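Local coordinates for protein Cg10997-pa (Drosophila melanogaster, PDB 2YV7) that probably switches between a soluble, glutathione transferase-like form and a membrane-inserted form that may act as a pH-dependent chloride channel, at residues 124-128 and 150-154. Sequence-based numbering, arbitrary orientation.
Sequences LIENL and HLRKI
H150 is overlapped on one ring face by the CD1 methyl of L128, which sits 3.8 Å from the ring centroid and 15° off the ring normal, a CH-pi contact. The imidazole leaves helix 141-161 with CG anti to the backbone N (chi1 -161°), a rotation that carries it across to the junction of helices 119-125 and 128-136. Its NE2 donates a hydrogen bond to L124 O at 2.9 Å; the N-H...O angle of 142° shows that the bond is bent, and although the donor lies in the carbonyl plane, the oxygen is tilted out of the ring plane. In the ring plane, at the edge, E126 O lies 3.1 Å from CE1, so the carbonyl of L124, near the end of helix 119-125, and that of E126, just beyond it, both meet the imidazole while L128 holds one face. An asparagine here would lack the ring face under the L128 methyl and would probably leave L124 O without its donor, since the shorter amide is unlikely to span the same distance.

Beside the hydrogen bond the contact is aliphatic. I154 projects CG1 against L124 CG at 4.0 Å, and its CD1 meets L128 CD2 at the same separation. L128 is forked between partners: CD1, besides lying over the imidazole, approaches L151 CD2 at 4.2 Å. L124 CD1 lies 3.8 Å from K153 O. L178 of helix 173-193 touches both L128 and I154.

A type II beta turn, I125 to L128, links the two helices, with N127 at positive phi. This is helix-helix packing within the all-helical C-terminal domain of the GST fold, where a buried histidine ties the turn between consecutive helices to helix 141-161.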
ATOM      1  N   LEU A 124     -16.311  -3.470  -2.688  1.00 22.21           N
ATOM      2  CA  LEU A 124     -16.263  -2.477  -1.611  1.00 25.04           C
ATOM      3  C   LEU A 124     -15.147  -1.449  -1.807  1.00 27.31           C
ATOM      4  O   LEU A 124     -15.337  -0.272  -1.584  1.00 26.94           O
ATOM      5  CB  LEU A 124     -16.129  -3.145  -0.242  1.00 31.22           C
ATOM      6  CG  LEU A 124     -15.968  -2.249   1.000  1.00 29.27           C
ATOM      7  CD1 LEU A 124     -17.341  -1.657   1.300  1.00 37.02           C
ATOM      8  CD2 LEU A 124     -15.491  -3.131   2.163  1.00 31.43           C
ATOM      9  N   ILE A 125     -13.936  -1.918  -2.122  1.00 25.20           N
ATOM     10  CA  ILE A 125     -12.809  -0.991  -2.169  1.00 24.40           C
ATOM     11  C   ILE A 125     -12.480  -0.445  -3.567  1.00 24.32           C
ATOM     12  O   ILE A 125     -11.647   0.433  -3.718  1.00 25.18           O
ATOM     13  CB  ILE A 125     -11.573  -1.612  -1.523  1.00 22.99           C
ATOM     14  CG1 ILE A 125     -11.055  -2.833  -2.333  1.00 24.35           C
ATOM     15  CG2 ILE A 125     -11.908  -2.059  -0.062  1.00 25.95           C
ATOM     16  CD1 ILE A 125      -9.666  -3.429  -1.786  1.00 28.52           C
ATOM     17  N   GLU A 126     -13.123  -0.982  -4.597  1.00 24.92           N
ATOM     18  CA  GLU A 126     -12.842  -0.563  -5.962  1.00 25.37           C
ATOM     19  C   GLU A 126     -12.992   0.946  -6.157  1.00 27.57           C
ATOM     20  O   GLU A 126     -13.945   1.559  -5.621  1.00 25.39           O
ATOM     21  CB  GLU A 126     -13.765  -1.318  -6.931  1.00 33.78           C
ATOM     22  CG  GLU A 126     -13.396  -1.139  -8.373  1.00 39.55           C
ATOM     23  CD  GLU A 126     -14.220  -2.055  -9.261  1.00 41.75           C
ATOM     24  OE1 GLU A 126     -15.430  -2.253  -8.924  1.00 40.96           O
ATOM     25  OE2 GLU A 126     -13.632  -2.586 -10.256  1.00 46.26           O
ATOM     26  N   ASN A 127     -12.053   1.535  -6.909  1.00 24.23           N
ATOM     27  CA  ASN A 127     -12.117   2.949  -7.324  1.00 26.00           C
ATOM     28  C   ASN A 127     -11.922   3.951  -6.177  1.00 28.03           C
ATOM     29  O   ASN A 127     -12.162   5.144  -6.320  1.00 27.30           O
ATOM     30  CB  ASN A 127     -13.482   3.253  -8.010  1.00 29.82           C
ATOM     31  CG  ASN A 127     -13.623   2.606  -9.408  1.00 32.78           C
ATOM     32  OD1 ASN A 127     -14.730   2.166  -9.795  1.00 35.64           O
ATOM     33  ND2 ASN A 127     -12.536   2.553 -10.160  1.00 30.49           N
ATOM     34  N   LEU A 128     -11.426   3.491  -5.043  1.00 25.49           N
ATOM     35  CA  LEU A 128     -11.190   4.395  -3.924  1.00 26.29           C
ATOM     36  C   LEU A 128     -10.127   5.430  -4.266  1.00 27.17           C
ATOM     37  O   LEU A 128     -10.284   6.659  -4.066  1.00 26.56           O
ATOM     38  CB  LEU A 128     -10.807   3.581  -2.673  1.00 23.94           C
ATOM     39  CG  LEU A 128     -10.401   4.392  -1.442  1.00 24.60           C
ATOM     40  CD1 LEU A 128     -11.644   5.205  -1.006  1.00 23.19           C
ATOM     41  CD2 LEU A 128      -9.910   3.478  -0.305  1.00 23.88           C
ATOM     42  N   HIS A 150     -17.405   6.912   0.505  1.00 23.60           N
ATOM     43  CA  HIS A 150     -16.753   5.581   0.236  1.00 20.22           C
ATOM     44  C   HIS A 150     -16.149   5.060   1.544  1.00 21.18           C
ATOM     45  O   HIS A 150     -16.290   3.892   1.859  1.00 26.53           O
ATOM     46  CB  HIS A 150     -15.687   5.784  -0.791  1.00 23.37           C
ATOM     47  CG  HIS A 150     -15.267   4.526  -1.482  1.00 26.78           C
ATOM     48  ND1 HIS A 150     -14.875   4.525  -2.798  1.00 27.05           N
ATOM     49  CD2 HIS A 150     -15.218   3.235  -1.067  1.00 26.11           C
ATOM     50  CE1 HIS A 150     -14.537   3.296  -3.150  1.00 26.68           C
ATOM     51  NE2 HIS A 150     -14.719   2.496  -2.120  1.00 27.34           N
ATOM     52  N   LEU A 151     -15.454   5.938   2.296  1.00 23.25           N
ATOM     53  CA  LEU A 151     -14.810   5.522   3.574  1.00 20.71           C
ATOM     54  C   LEU A 151     -15.904   5.108   4.560  1.00 21.59           C
ATOM     55  O   LEU A 151     -15.688   4.267   5.420  1.00 24.58           O
ATOM     56  CB  LEU A 151     -13.984   6.644   4.173  1.00 24.64           C
ATOM     57  CG  LEU A 151     -12.790   7.169   3.348  1.00 22.32           C
ATOM     58  CD1 LEU A 151     -12.021   8.339   3.959  1.00 25.83           C
ATOM     59  CD2 LEU A 151     -11.802   5.912   3.140  1.00 26.56           C
ATOM     60  N   ARG A 152     -17.073   5.779   4.483  1.00 25.55           N
ATOM     61  CA  ARG A 152     -18.213   5.354   5.339  1.00 25.88           C
ATOM     62  C   ARG A 152     -18.640   3.959   5.059  1.00 22.15           C
ATOM     63  O   ARG A 152     -18.933   3.199   5.970  1.00 26.06           O
ATOM     64  CB  ARG A 152     -19.349   6.385   5.228  1.00 23.22           C
ATOM     65  CG  ARG A 152     -20.672   6.085   5.998  1.00 24.57           C
ATOM     66  CD  ARG A 152     -20.412   5.902   7.497  1.00 24.84           C
ATOM     67  NE  ARG A 152     -21.641   5.570   8.281  1.00 25.29           N
ATOM     68  CZ  ARG A 152     -22.434   6.502   8.810  1.00 28.55           C
ATOM     69  NH1 ARG A 152     -22.134   7.770   8.613  1.00 27.19           N
ATOM     70  NH2 ARG A 152     -23.507   6.162   9.539  1.00 27.34           N
ATOM     71  N   LYS A 153     -18.726   3.608   3.791  1.00 24.48           N
ATOM     72  CA  LYS A 153     -19.056   2.225   3.371  1.00 22.63           C
ATOM     73  C   LYS A 153     -18.055   1.252   3.918  1.00 27.03           C
ATOM     74  O   LYS A 153     -18.435   0.209   4.484  1.00 25.43           O
ATOM     75  CB  LYS A 153     -19.155   2.086   1.845  1.00 26.29           C
ATOM     76  CG  LYS A 153     -20.118   3.047   1.051  1.00 32.29           C
ATOM     77  CD  LYS A 153     -21.471   3.235   1.605  1.00 36.38           C
ATOM     78  CE  LYS A 153     -22.148   4.498   0.872  1.00 34.22           C
ATOM     79  NZ  LYS A 153     -21.780   4.527  -0.614  1.00 34.29           N
ATOM     80  N   ILE A 154     -16.762   1.580   3.798  1.00 23.62           N
ATOM     81  CA  ILE A 154     -15.712   0.694   4.357  1.00 22.55           C
ATOM     82  C   ILE A 154     -15.844   0.604   5.865  1.00 22.94           C
ATOM     83  O   ILE A 154     -15.827  -0.433   6.439  1.00 25.25           O
ATOM     84  CB  ILE A 154     -14.298   1.161   3.894  1.00 21.19           C
ATOM     85  CG1 ILE A 154     -14.266   1.095   2.353  1.00 21.83           C
ATOM     86  CG2 ILE A 154     -13.185   0.387   4.586  1.00 24.64           C
ATOM     87  CD1 ILE A 154     -13.044   1.914   1.624  1.00 20.23           C
TER